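Local coordinates for protein rhamnosidase B (Bacillus sp., PDB 2OKX) that probably hydrolyses terminal alpha-L-rhamnose residues from glycosides, with inversion at the anomeric carbon, as a glycoside hydrolase of family 78, at residues R143-Q148 with Y480-T485; Q209-V214 with P430-G435; H315-S320 with N401-L406; C568-Q573 with T857-H862; P612-Q617 with K658-H663. All coordinates share one frame; numbering follows the deposited sequence.

Contact 1 (R143-Q148 with Y480-T485)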
# COMPACT_ATOMS: atom_id res chain seq x y z
N ARG A 143 -0.98 13.02 9.03
CA ARG A 143 -1.53 11.69 8.83
C ARG A 143 -0.86 11.35 7.50
O ARG A 143 -0.83 12.18 6.58
CB ARG A 143 -3.05 11.75 8.66
CG ARG A 143 -3.70 10.42 8.29
CD ARG A 143 -3.60 9.39 9.41
NE ARG A 143 -3.95 8.06 8.93
CZ ARG A 143 -5.19 7.66 8.65
NH1 ARG A 143 -6.22 8.48 8.81
NH2 ARG A 143 -5.39 6.44 8.17
N MET A 144 -0.30 10.15 7.39
CA MET A 144 0.40 9.75 6.18
C MET A 144 -0.50 9.62 4.96
O MET A 144 -0.22 10.19 3.90
CB MET A 144 1.12 8.43 6.43
CG MET A 144 2.14 8.05 5.36
SD MET A 144 3.16 6.71 5.99
CE MET A 144 3.83 6.01 4.44
N ALA A 145 -1.59 8.87 5.11
CA ALA A 145 -2.53 8.65 4.02
C ALA A 145 -3.80 8.04 4.59
O ALA A 145 -3.79 7.54 5.72
CB ALA A 145 -1.92 7.71 2.98
N CYS A 146 -4.88 8.06 3.82
CA CYS A 146 -6.12 7.48 4.31
C CYS A 146 -5.92 6.00 4.62
O CYS A 146 -6.62 5.45 5.47
CB CYS A 146 -7.25 7.66 3.28
SG CYS A 146 -7.03 6.78 1.70
N GLN A 147 -4.95 5.38 3.96
CA GLN A 147 -4.69 3.95 4.15
C GLN A 147 -3.69 3.63 5.25
O GLN A 147 -3.71 2.52 5.80
CB GLN A 147 -4.15 3.32 2.85
CG GLN A 147 -4.97 3.58 1.59
CD GLN A 147 -4.50 4.81 0.84
OE1 GLN A 147 -3.71 5.60 1.36
NE2 GLN A 147 -5.00 4.99 -0.38
N GLN A 148 -2.84 4.58 5.60
CA GLN A 148 -1.79 4.30 6.57
C GLN A 148 -1.76 5.05 7.90
O GLN A 148 -2.77 5.58 8.35
CB GLN A 148 -0.45 4.46 5.85
CG GLN A 148 -0.48 3.95 4.41
CD GLN A 148 0.89 3.55 3.90
OE1 GLN A 148 1.29 3.91 2.79
NE2 GLN A 148 1.62 2.80 4.72
N TYR A 480 0.92 13.05 -4.30
CA TYR A 480 -0.31 13.68 -3.83
C TYR A 480 -1.15 12.60 -3.16
O TYR A 480 -1.38 11.54 -3.74
CB TYR A 480 -1.10 14.28 -5.00
CG TYR A 480 -0.32 15.26 -5.83
CD1 TYR A 480 0.06 16.50 -5.31
CD2 TYR A 480 0.05 14.95 -7.13
CE1 TYR A 480 0.80 17.41 -6.07
CE2 TYR A 480 0.79 15.84 -7.90
CZ TYR A 480 1.16 17.06 -7.37
OH TYR A 480 1.90 17.93 -8.14
N GLY A 481 -1.61 12.87 -1.94
CA GLY A 481 -2.40 11.91 -1.20
C GLY A 481 -1.54 11.07 -0.27
O GLY A 481 -2.05 10.21 0.47
N LEU A 482 -0.24 11.31 -0.30
CA LEU A 482 0.70 10.57 0.53
C LEU A 482 1.81 11.45 1.09
O LEU A 482 2.70 11.88 0.35
CB LEU A 482 1.34 9.44 -0.29
CG LEU A 482 2.46 8.64 0.39
CD1 LEU A 482 1.85 7.74 1.47
CD2 LEU A 482 3.21 7.82 -0.65
N ASP A 483 1.74 11.74 2.38
CA ASP A 483 2.79 12.53 3.02
C ASP A 483 3.90 11.54 3.33
O ASP A 483 4.05 11.08 4.46
CB ASP A 483 2.26 13.16 4.31
CG ASP A 483 1.54 14.47 4.07
OD1 ASP A 483 0.46 14.45 3.43
OD2 ASP A 483 2.06 15.51 4.51
N ASN A 484 4.66 11.20 2.29
CA ASN A 484 5.76 10.23 2.36
C ASN A 484 6.98 10.92 2.96
O ASN A 484 8.04 10.99 2.33
CB ASN A 484 6.06 9.75 0.94
CG ASN A 484 6.44 8.29 0.89
OD1 ASN A 484 6.08 7.52 1.78
ND2 ASN A 484 7.14 7.90 -0.17
N THR A 485 6.83 11.38 4.20
CA THR A 485 7.88 12.16 4.82
C THR A 485 8.08 12.00 6.32
O THR A 485 7.34 11.31 7.01
CB THR A 485 7.56 13.65 4.65
OG1 THR A 485 6.39 13.95 5.42
CG2 THR A 485 7.27 13.99 3.19
O HOH W 1 -1.49 12.55 3.60
O HOH W 2 -4.61 9.72 1.33
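Arg143, whose carbonyl O rests against CB of Asp483, carries a guanidinium group with Ala145 C over one face, near the rim, and the carbonyl of Gln148 in plane at its edge. NE and NH2 both donate side-on to Gln148 O, each at 2.8 Å, which ties the 143-148 turn to itself. The Met144 carbonyl faces the other segment: Asp483 N donates to Met144 O at 2.9 Å, in the carbonyl plane and fairly straight (161°), and Leu482 CA adds a C-H contact to the same oxygen. A water also lies 2.7 Å from both Met144 O and Asp483 OD1 and bridges them; OD1 is further bonded to NE2 of His315. Beside this polar seam, the Met144 and Leu482 side chains run alongside each other, CG to CD1 3.9 Å. The extended methionine then carries CE to within 3.8 Å of Asn484 OD1; Gly467 O and Gly504 O hold the amide nitrogen. A second water joins Cys146 N to Gly481 O. The N-terminal domain thus meets the concanavalin-like domain through backbone groups and water over a small apolar patch, and the buried Asp483 charge is probably eased by the histidine.

Contact 2 (Q209-V214 with P430-G435)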
# COMPACT_ATOMS: atom_id res chain seq x y z
N GLN A 209 21.51 12.60 -7.42
CA GLN A 209 21.00 13.18 -8.65
C GLN A 209 21.19 14.69 -8.75
O GLN A 209 21.49 15.20 -9.83
CB GLN A 209 19.52 12.85 -8.79
CG GLN A 209 18.88 13.44 -10.04
CD GLN A 209 17.45 13.01 -10.18
OE1 GLN A 209 17.16 11.83 -10.39
NE2 GLN A 209 16.53 13.96 -10.06
N SER A 210 21.03 15.40 -7.64
CA SER A 210 21.18 16.85 -7.66
C SER A 210 21.31 17.46 -6.28
O SER A 210 21.06 16.81 -5.27
CB SER A 210 19.98 17.49 -8.36
OG SER A 210 18.80 17.29 -7.60
N LEU A 211 21.73 18.72 -6.27
CA LEU A 211 21.86 19.49 -5.05
C LEU A 211 21.30 20.85 -5.43
O LEU A 211 21.58 21.36 -6.51
CB LEU A 211 23.33 19.62 -4.62
CG LEU A 211 23.53 20.31 -3.26
CD1 LEU A 211 24.85 19.90 -2.64
CD2 LEU A 211 23.46 21.82 -3.43
N SER A 212 20.47 21.43 -4.56
CA SER A 212 19.87 22.71 -4.87
C SER A 212 19.76 23.59 -3.64
O SER A 212 19.72 23.10 -2.51
CB SER A 212 18.46 22.52 -5.44
OG SER A 212 18.45 21.66 -6.58
N ARG A 213 19.73 24.90 -3.87
CA ARG A 213 19.53 25.85 -2.79
C ARG A 213 18.03 26.10 -2.89
O ARG A 213 17.54 26.52 -3.94
CB ARG A 213 20.31 27.15 -3.04
CG ARG A 213 20.05 28.22 -1.97
CD ARG A 213 20.97 29.43 -2.16
NE ARG A 213 20.68 30.19 -3.37
CZ ARG A 213 19.97 31.31 -3.41
NH1 ARG A 213 19.46 31.81 -2.29
NH2 ARG A 213 19.76 31.93 -4.56
N VAL A 214 17.30 25.82 -1.82
CA VAL A 214 15.85 25.99 -1.88
C VAL A 214 15.24 26.69 -0.67
O VAL A 214 15.89 26.89 0.35
CB VAL A 214 15.17 24.61 -2.02
CG1 VAL A 214 15.79 23.83 -3.20
CG2 VAL A 214 15.32 23.81 -0.73
N PRO A 430 27.22 21.84 1.62
CA PRO A 430 27.47 23.27 1.54
C PRO A 430 26.42 24.02 2.35
O PRO A 430 25.27 23.59 2.45
CB PRO A 430 27.36 23.56 0.05
CG PRO A 430 26.31 22.58 -0.39
CD PRO A 430 26.75 21.32 0.32
N VAL A 431 26.83 25.13 2.95
CA VAL A 431 25.92 25.96 3.72
C VAL A 431 25.66 27.20 2.88
O VAL A 431 26.59 27.92 2.52
CB VAL A 431 26.54 26.39 5.06
CG1 VAL A 431 25.57 27.29 5.81
CG2 VAL A 431 26.87 25.16 5.89
N PHE A 432 24.39 27.44 2.56
CA PHE A 432 24.03 28.60 1.77
C PHE A 432 23.70 29.75 2.70
O PHE A 432 23.11 29.55 3.77
CB PHE A 432 22.83 28.28 0.87
CG PHE A 432 23.10 27.21 -0.14
CD1 PHE A 432 22.39 26.01 -0.11
CD2 PHE A 432 24.09 27.38 -1.10
CE1 PHE A 432 22.67 25.00 -1.03
CE2 PHE A 432 24.37 26.38 -2.03
CZ PHE A 432 23.66 25.18 -1.99
N GLU A 433 24.08 30.96 2.31
CA GLU A 433 23.82 32.13 3.14
C GLU A 433 22.33 32.39 3.24
O GLU A 433 21.81 32.73 4.31
CB GLU A 433 24.51 33.36 2.58
CG GLU A 433 24.41 34.57 3.50
CD GLU A 433 24.98 35.83 2.90
OE1 GLU A 433 24.44 36.29 1.88
OE2 GLU A 433 25.97 36.35 3.45
N ASP A 434 21.62 32.21 2.13
CA ASP A 434 20.19 32.43 2.10
C ASP A 434 19.45 31.26 1.43
O ASP A 434 19.26 31.26 0.22
CB ASP A 434 19.86 33.72 1.34
CG ASP A 434 18.40 34.09 1.43
OD1 ASP A 434 17.93 34.86 0.57
OD2 ASP A 434 17.72 33.62 2.36
N GLY A 435 19.05 30.29 2.23
CA GLY A 435 18.33 29.15 1.67
C GLY A 435 18.75 27.83 2.29
O GLY A 435 19.75 27.76 3.01
O HOH W 3 17.96 34.28 -2.03
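The loop 430-435 curls over one side of strand 207-215 and comes closest at its end, where Gly435 CA lies 5.4 Å from Val214 CA just before the chain enters strand 436-443, the antiparallel neighbour of 207-215; no backbone hydrogen bond links the two segments themselves. Side chains do the work. Arg213 lays its aliphatic part across one face of Phe432, with CB over the middle of the ring, 3.8 Å from the centroid and 12° off the normal. A bend at chi3 (67°) then takes the guanidinium past the ring, its plane well tilted from the ring plane, to the carbonyl of Asp434. There Arg213 NH1 donates to Asp434 O at 2.6 Å, in the guanidinium plane and nearly in line with the C=O bond (162°). At the ring edge sits Leu211, whose CD2 touches Phe432 CZ at 3.7 Å, while its other methyl, CD1, reaches Pro430 CD at 3.8 Å. A water accepts from Arg213 NH1 at 2.9 Å and donates to Asp434 OD1 at 2.7 Å. Arg213 NE is salt-bridged to Glu408 on strand 406-410 and Asp434 OD1 to Lys215. Each charge therefore has its ion partner elsewhere, and across this contact the arginine's aliphatic stem covers Phe432 while its guanidinium donates to a neutral carbonyl.

Contact 3 (H315-S320 with N401-L406)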
# COMPACT_ATOMS: atom_id res chain seq x y z
N HIS A 315 -3.47 20.10 2.56
CA HIS A 315 -2.41 21.09 2.68
C HIS A 315 -2.80 22.53 2.37
O HIS A 315 -3.57 22.80 1.46
CB HIS A 315 -1.24 20.66 1.79
CG HIS A 315 -0.59 19.40 2.25
ND1 HIS A 315 0.48 19.40 3.13
CD2 HIS A 315 -0.90 18.10 2.03
CE1 HIS A 315 0.79 18.15 3.44
NE2 HIS A 315 -0.03 17.34 2.78
N PHE A 316 -2.22 23.45 3.15
CA PHE A 316 -2.47 24.88 3.01
C PHE A 316 -1.15 25.62 3.21
O PHE A 316 -0.45 25.38 4.19
CB PHE A 316 -3.47 25.32 4.08
CG PHE A 316 -3.89 26.76 3.96
CD1 PHE A 316 -4.25 27.49 5.09
CD2 PHE A 316 -3.97 27.38 2.72
CE1 PHE A 316 -4.68 28.81 4.99
CE2 PHE A 316 -4.40 28.70 2.60
CZ PHE A 316 -4.76 29.42 3.74
N ALA A 317 -0.81 26.52 2.29
CA ALA A 317 0.43 27.28 2.41
C ALA A 317 0.23 28.73 2.00
O ALA A 317 -0.67 29.05 1.22
CB ALA A 317 1.52 26.64 1.55
N ILE A 318 1.08 29.60 2.52
CA ILE A 318 1.01 31.02 2.20
C ILE A 318 2.42 31.59 2.15
O ILE A 318 3.28 31.24 2.96
CB ILE A 318 0.23 31.80 3.27
CG1 ILE A 318 -1.17 31.21 3.44
CG2 ILE A 318 0.13 33.27 2.86
CD1 ILE A 318 -1.98 31.86 4.56
N ASP A 319 2.67 32.47 1.18
CA ASP A 319 3.97 33.11 1.06
C ASP A 319 3.81 34.53 0.54
O ASP A 319 2.86 34.83 -0.18
CB ASP A 319 4.89 32.31 0.13
CG ASP A 319 6.32 32.79 0.18
OD1 ASP A 319 6.73 33.57 -0.71
OD2 ASP A 319 7.05 32.38 1.11
N SER A 320 4.73 35.40 0.93
CA SER A 320 4.69 36.80 0.51
C SER A 320 6.00 37.51 0.82
O SER A 320 6.73 37.12 1.72
CB SER A 320 3.55 37.53 1.22
OG SER A 320 3.53 38.90 0.86
N ASN A 401 7.90 20.75 -0.03
CA ASN A 401 8.57 20.18 -1.20
C ASN A 401 7.77 20.41 -2.48
O ASN A 401 8.34 20.64 -3.54
CB ASN A 401 8.82 18.68 -1.00
CG ASN A 401 10.20 18.40 -0.45
OD1 ASN A 401 11.19 18.49 -1.17
ND2 ASN A 401 10.27 18.07 0.83
N VAL A 402 6.44 20.35 -2.37
CA VAL A 402 5.58 20.56 -3.52
C VAL A 402 5.68 22.02 -3.97
O VAL A 402 5.71 22.31 -5.16
CB VAL A 402 4.12 20.22 -3.20
CG1 VAL A 402 3.21 20.63 -4.35
CG2 VAL A 402 4.00 18.73 -2.94
N TRP A 403 5.70 22.94 -3.01
CA TRP A 403 5.83 24.34 -3.35
C TRP A 403 7.09 24.90 -2.73
O TRP A 403 7.17 25.10 -1.52
CB TRP A 403 4.61 25.15 -2.88
CG TRP A 403 4.71 26.64 -3.20
CD1 TRP A 403 5.49 27.23 -4.15
CD2 TRP A 403 3.95 27.69 -2.59
NE1 TRP A 403 5.26 28.59 -4.18
CE2 TRP A 403 4.32 28.90 -3.23
CE3 TRP A 403 2.99 27.74 -1.57
CZ2 TRP A 403 3.76 30.14 -2.89
CZ3 TRP A 403 2.43 28.97 -1.23
CH2 TRP A 403 2.82 30.15 -1.88
N ARG A 404 8.08 25.12 -3.58
CA ARG A 404 9.36 25.69 -3.16
C ARG A 404 9.38 27.07 -3.80
O ARG A 404 9.32 27.20 -5.02
CB ARG A 404 10.53 24.84 -3.69
CG ARG A 404 10.60 23.44 -3.09
CD ARG A 404 11.69 22.59 -3.75
NE ARG A 404 11.47 22.46 -5.19
CZ ARG A 404 12.33 21.92 -6.04
NH1 ARG A 404 13.49 21.44 -5.61
NH2 ARG A 404 12.06 21.88 -7.34
N THR A 405 9.45 28.11 -2.96
CA THR A 405 9.48 29.48 -3.44
C THR A 405 10.80 29.77 -4.14
O THR A 405 10.94 30.75 -4.88
CB THR A 405 9.26 30.46 -2.28
OG1 THR A 405 10.19 30.17 -1.22
CG2 THR A 405 7.84 30.31 -1.74
N LEU A 406 11.78 28.90 -3.90
CA LEU A 406 13.09 29.01 -4.51
C LEU A 406 13.62 27.60 -4.73
O LEU A 406 13.57 26.77 -3.83
CB LEU A 406 14.07 29.77 -3.61
CG LEU A 406 15.53 29.69 -4.07
CD1 LEU A 406 15.69 30.48 -5.36
CD2 LEU A 406 16.46 30.22 -2.99
O HOH W 4 9.53 31.43 1.03
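Trp403 reaches over to Ala317 and Asp319, joining the exit of helix 397-402 to strand 314-320, part of the five-stranded antiparallel sheet in domain D2. Trp403 is the first residue past the helix to leave helical angles, and with CG trans to its own nitrogen (chi1 179°) it sends the six-membered ring straight at the strand. Ala317 CB meets the edge of that ring near its plane, 3.6 Å from Trp403 CE3; two residues on, Asp319 CB approaches Trp403 CH2 obliquely, also at 3.6 Å. The spacing is that of successive residues on one face of a strand. Thr405 fills in behind: its CG2 lies above the indole near the rim and packs against the carboxylate of Asp319, 3.5 Å from CG.

In the next shell, Tyr289 meets the indole edge-to-face, and Pro217 and Thr259 pack on it. Backbone bonds from Gly261 and Thr259 of strand 256-262 hold Ala317 and Asp319 in place, while Lys218 forms a salt bridge with Asp319 OD2. Thr405 OG1 sits between its backbone nitrogen and carbonyl carbon (chi1 53°), turned to water: one water accepts from Thr405 OG1 and donates to Asp319 OD2, each at 2.7 Å.

Contact 4 (C568-Q573 with T857-H862)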
# COMPACT_ATOMS: atom_id res chain seq x y z
N CYS A 568 0.87 -1.92 -3.23
CA CYS A 568 2.08 -1.17 -3.53
C CYS A 568 2.82 -0.78 -2.25
O CYS A 568 2.23 -0.78 -1.16
CB CYS A 568 1.75 0.09 -4.34
SG CYS A 568 0.60 1.24 -3.52
N PRO A 569 4.11 -0.46 -2.35
CA PRO A 569 4.91 -0.07 -1.18
C PRO A 569 4.87 1.42 -0.84
O PRO A 569 5.25 1.82 0.27
CB PRO A 569 6.31 -0.52 -1.58
CG PRO A 569 6.33 -0.15 -3.04
CD PRO A 569 4.97 -0.65 -3.53
N SER A 570 4.41 2.24 -1.77
CA SER A 570 4.36 3.68 -1.55
C SER A 570 3.05 4.21 -0.99
O SER A 570 2.93 4.42 0.22
CB SER A 570 4.70 4.42 -2.85
OG SER A 570 3.82 4.07 -3.90
N TYR A 571 2.06 4.41 -1.86
CA TYR A 571 0.77 4.96 -1.43
C TYR A 571 -0.03 4.21 -0.37
O TYR A 571 -0.55 4.83 0.56
CB TYR A 571 -0.15 5.19 -2.64
CG TYR A 571 0.38 6.20 -3.64
CD1 TYR A 571 1.26 5.81 -4.65
CD2 TYR A 571 0.07 7.55 -3.52
CE1 TYR A 571 1.80 6.74 -5.53
CE2 TYR A 571 0.61 8.49 -4.39
CZ TYR A 571 1.48 8.09 -5.39
OH TYR A 571 2.05 9.02 -6.22
N GLU A 572 -0.13 2.88 -0.48
CA GLU A 572 -0.97 2.15 0.46
C GLU A 572 -0.39 1.07 1.38
O GLU A 572 -0.68 1.08 2.58
CB GLU A 572 -2.16 1.57 -0.32
CG GLU A 572 -2.68 2.52 -1.41
CD GLU A 572 -4.06 2.16 -1.92
OE1 GLU A 572 -4.45 2.67 -3.00
OE2 GLU A 572 -4.77 1.39 -1.25
N GLN A 573 0.41 0.15 0.83
CA GLN A 573 0.97 -0.93 1.64
C GLN A 573 -0.19 -1.74 2.22
O GLN A 573 -0.11 -2.27 3.34
CB GLN A 573 1.85 -0.36 2.77
CG GLN A 573 3.14 0.30 2.29
CD GLN A 573 3.81 1.14 3.37
OE1 GLN A 573 3.79 0.80 4.55
NE2 GLN A 573 4.44 2.24 2.95
N THR A 857 1.18 7.07 -14.58
CA THR A 857 0.43 6.17 -13.70
C THR A 857 0.46 6.79 -12.30
O THR A 857 1.23 7.73 -12.06
CB THR A 857 1.12 4.78 -13.65
OG1 THR A 857 0.41 3.91 -12.76
CG2 THR A 857 2.56 4.93 -13.15
N ARG A 858 -0.36 6.30 -11.39
CA ARG A 858 -0.34 6.82 -10.02
C ARG A 858 0.85 6.13 -9.35
O ARG A 858 1.91 6.72 -9.17
CB ARG A 858 -1.63 6.49 -9.27
CG ARG A 858 -1.58 6.96 -7.81
CD ARG A 858 -2.72 6.42 -6.95
NE ARG A 858 -2.72 4.96 -6.86
CZ ARG A 858 -3.04 4.28 -5.75
NH1 ARG A 858 -3.38 4.94 -4.65
NH2 ARG A 858 -3.04 2.95 -5.76
N SER A 859 0.65 4.87 -8.99
CA SER A 859 1.69 4.06 -8.37
C SER A 859 2.58 3.47 -9.47
O SER A 859 2.09 2.96 -10.48
CB SER A 859 1.07 2.93 -7.57
OG SER A 859 2.02 1.92 -7.29
N HIS A 860 3.89 3.53 -9.26
CA HIS A 860 4.84 2.99 -10.23
C HIS A 860 5.28 1.58 -9.88
O HIS A 860 6.10 0.99 -10.58
CB HIS A 860 6.07 3.90 -10.34
CG HIS A 860 5.80 5.19 -11.04
ND1 HIS A 860 6.35 5.49 -12.27
CD2 HIS A 860 5.01 6.24 -10.72
CE1 HIS A 860 5.90 6.67 -12.68
NE2 HIS A 860 5.08 7.14 -11.75
N CYS A 861 4.73 1.04 -8.79
CA CYS A 861 5.09 -0.30 -8.34
C CYS A 861 3.87 -1.05 -7.81
O CYS A 861 3.55 -0.94 -6.63
CB CYS A 861 6.17 -0.19 -7.25
SG CYS A 861 6.82 -1.77 -6.63
N HIS A 862 3.20 -1.79 -8.68
CA HIS A 862 2.01 -2.57 -8.33
C HIS A 862 2.25 -4.00 -8.82
O HIS A 862 2.23 -4.25 -10.02
CB HIS A 862 0.76 -2.00 -9.02
CG HIS A 862 -0.14 -1.22 -8.11
ND1 HIS A 862 -1.44 -1.59 -7.86
CD2 HIS A 862 0.08 -0.08 -7.41
CE1 HIS A 862 -1.99 -0.71 -7.04
NE2 HIS A 862 -1.09 0.21 -6.75
O HOH W 5 3.86 2.13 -5.45
O HOH W 6 4.06 7.98 -7.75
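Arg858 passes over Tyr571 to reach Glu572, bringing together two loops that link helices of the alpha/alpha barrel of the six-hairpin glycosidase domain. The arginine leaves its backbone extended, putting CG over one face of the Tyr571 ring, 4.1 Å from the centroid. A bend at chi3 (61°) then swings the guanidinium on, only 23° from the ring plane. Its NH1 and NH2 form a salt bridge, gripping a single oxygen end-on, Glu572 OE1, at 3.0 and 3.1 Å; NH1 takes the anti lone pair. Glu572, extended beyond CG, sets its carboxylate steeply across the guanidinium plane. Trp576 NE1 holds Glu572 OE2, and Glu841 salt-bridges Arg858 NH2. A glycerol, probably from the crystallisation liquor, bonds Glu572 OE1, which would be consistent with a sugar-binding pocket. Cys568 SG, with chi1 59°, accepts from Glu572 N within its own loop, while Pro569 CD packs on Cys861 SG at 3.8 Å. Beyond the ring, one water accepts from Tyr571 OH at 2.7 Å and donates to Arg858 O at 2.9 Å.

Contact 5 (P612-Q617 with K658-H663)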
# COMPACT_ATOMS: atom_id res chain seq x y z
N PRO A 612 -20.96 -10.89 4.41
CA PRO A 612 -20.75 -12.23 3.83
C PRO A 612 -20.14 -12.17 2.43
O PRO A 612 -19.70 -13.19 1.90
CB PRO A 612 -22.16 -12.82 3.83
CG PRO A 612 -23.02 -11.61 3.61
CD PRO A 612 -22.40 -10.61 4.56
N LEU A 613 -20.14 -10.98 1.84
CA LEU A 613 -19.58 -10.79 0.51
C LEU A 613 -18.06 -10.60 0.59
O LEU A 613 -17.36 -10.67 -0.43
CB LEU A 613 -20.22 -9.57 -0.17
CG LEU A 613 -21.75 -9.62 -0.33
CD1 LEU A 613 -22.22 -8.37 -1.06
CD2 LEU A 613 -22.15 -10.88 -1.10
N TYR A 614 -17.57 -10.37 1.80
CA TYR A 614 -16.14 -10.20 2.11
C TYR A 614 -15.51 -8.90 1.60
O TYR A 614 -15.75 -8.48 0.47
CB TYR A 614 -15.35 -11.41 1.59
CG TYR A 614 -15.74 -12.73 2.25
CD1 TYR A 614 -15.25 -13.94 1.77
CD2 TYR A 614 -16.60 -12.76 3.35
CE1 TYR A 614 -15.62 -15.16 2.37
CE2 TYR A 614 -16.97 -13.96 3.96
CZ TYR A 614 -16.48 -15.15 3.46
OH TYR A 614 -16.85 -16.34 4.06
N LEU A 615 -14.69 -8.29 2.46
CA LEU A 615 -14.00 -7.04 2.14
C LEU A 615 -12.95 -7.19 1.05
O LEU A 615 -12.30 -8.23 0.94
CB LEU A 615 -13.36 -6.45 3.40
CG LEU A 615 -14.20 -5.43 4.17
CD1 LEU A 615 -15.60 -5.96 4.39
CD2 LEU A 615 -13.52 -5.10 5.50
N ASP A 616 -12.78 -6.14 0.25
CA ASP A 616 -11.82 -6.14 -0.85
C ASP A 616 -10.37 -5.93 -0.41
O ASP A 616 -9.44 -6.11 -1.21
CB ASP A 616 -12.24 -5.12 -1.92
CG ASP A 616 -12.64 -3.78 -1.34
OD1 ASP A 616 -13.46 -3.08 -1.98
OD2 ASP A 616 -12.13 -3.41 -0.26
N GLN A 617 -10.18 -5.55 0.85
CA GLN A 617 -8.85 -5.38 1.44
C GLN A 617 -9.00 -5.66 2.93
O GLN A 617 -9.99 -5.24 3.55
CB GLN A 617 -8.25 -3.98 1.17
CG GLN A 617 -9.24 -2.84 0.97
CD GLN A 617 -9.81 -2.31 2.27
OE1 GLN A 617 -9.08 -1.82 3.13
NE2 GLN A 617 -11.13 -2.42 2.41
N LYS A 658 -17.98 -21.50 0.50
CA LYS A 658 -19.38 -21.83 0.31
C LYS A 658 -20.26 -20.70 0.85
O LYS A 658 -21.21 -20.26 0.20
CB LYS A 658 -19.70 -23.14 1.05
CG LYS A 658 -21.13 -23.63 0.92
CD LYS A 658 -21.30 -24.93 1.70
CE LYS A 658 -22.71 -25.47 1.58
NZ LYS A 658 -23.08 -25.74 0.16
N HIS A 659 -19.91 -20.24 2.05
CA HIS A 659 -20.63 -19.16 2.71
C HIS A 659 -20.80 -17.90 1.86
O HIS A 659 -21.91 -17.40 1.70
CB HIS A 659 -19.92 -18.80 4.02
CG HIS A 659 -20.54 -17.65 4.75
ND1 HIS A 659 -21.81 -17.68 5.28
CD2 HIS A 659 -20.06 -16.41 5.02
CE1 HIS A 659 -22.09 -16.52 5.84
NE2 HIS A 659 -21.04 -15.73 5.70
N THR A 660 -19.70 -17.40 1.30
CA THR A 660 -19.77 -16.19 0.50
C THR A 660 -20.50 -16.39 -0.83
O THR A 660 -21.26 -15.52 -1.27
CB THR A 660 -18.36 -15.59 0.24
OG1 THR A 660 -18.50 -14.26 -0.29
CG2 THR A 660 -17.58 -16.45 -0.75
N LEU A 661 -20.28 -17.53 -1.48
CA LEU A 661 -20.95 -17.80 -2.75
C LEU A 661 -22.46 -17.89 -2.54
O LEU A 661 -23.24 -17.44 -3.39
CB LEU A 661 -20.44 -19.10 -3.37
CG LEU A 661 -19.08 -19.01 -4.07
CD1 LEU A 661 -18.69 -20.38 -4.61
CD2 LEU A 661 -19.17 -18.00 -5.21
N THR A 662 -22.87 -18.46 -1.42
CA THR A 662 -24.28 -18.59 -1.10
C THR A 662 -24.93 -17.21 -1.08
O THR A 662 -26.00 -17.01 -1.64
CB THR A 662 -24.49 -19.26 0.28
OG1 THR A 662 -24.04 -20.62 0.22
CG2 THR A 662 -25.96 -19.23 0.67
N HIS A 663 -24.26 -16.25 -0.45
CA HIS A 663 -24.80 -14.90 -0.37
C HIS A 663 -24.73 -14.12 -1.69
O HIS A 663 -25.56 -13.25 -1.93
CB HIS A 663 -24.12 -14.12 0.76
CG HIS A 663 -24.53 -14.59 2.12
ND1 HIS A 663 -24.07 -15.76 2.67
CD2 HIS A 663 -25.40 -14.07 3.01
CE1 HIS A 663 -24.64 -15.95 3.85
NE2 HIS A 663 -25.46 -14.93 4.08
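Loop 612-617 approaches helix 647-665 with its leading residue, Pro612 CA lying 5.3 Å from Thr660 CA, and then turns away through Tyr614, whose positive phi (71°) redirects the chain. The helix takes hold of the loop by a side chain: Thr660 OG1 donates to Pro612 O at 2.7 Å, in the carbonyl plane. Pro612 presses its ring on the flat of His663, CB 3.5 Å from the imidazole centroid. That imidazole cannot easily rotate, because His663 ND1 donates back to His659 O one turn earlier, at 2.9 Å and almost straight (169°). Tyr614 offers one face to the helix; Thr660 CB lies over it, 3.8 Å from the ring centroid, and Pro612 O is on the same face, likewise toward the rim. The phenol end reaches the edge of His659, with Tyr614 OH 3.4 Å from CD2, its hydrogen bond going to Ala656 O. Leu613 CD2 adds a looser contact with His663 CB at 4.2 Å. Both segments belong to the helical glycosidase domain: helix 627-644 brings Thr630 against Tyr614 and Thr660 and Trp633 edge-to-face with Tyr614, while Leu661, pointing away from the loop, packs between helices 627-644, 696-715 and 723-739.

Contacts 2 and 3 are nested within the chain loop that contact 1 closes, and contact 3 within that of contact 2; contact 4 opens only afterwards, with contact 5 inside it. Contacts 1 and 3 touch through Asp483 and His315, their centres about 18 Å apart, and contacts 2 and 3 pack Val214 on Leu406, joining strands 207-215 and 406-410 of one sheet. Contact 4 lies nearest the chain centre, about 12 Å from contact 1 between centres, where Gln148 meets loop 568-573. Contact 5 sits in the same helical domain, about 55 Å from contact 2 between centres. The beta domains thus meet the helical domain where contacts 1 and 4 touch.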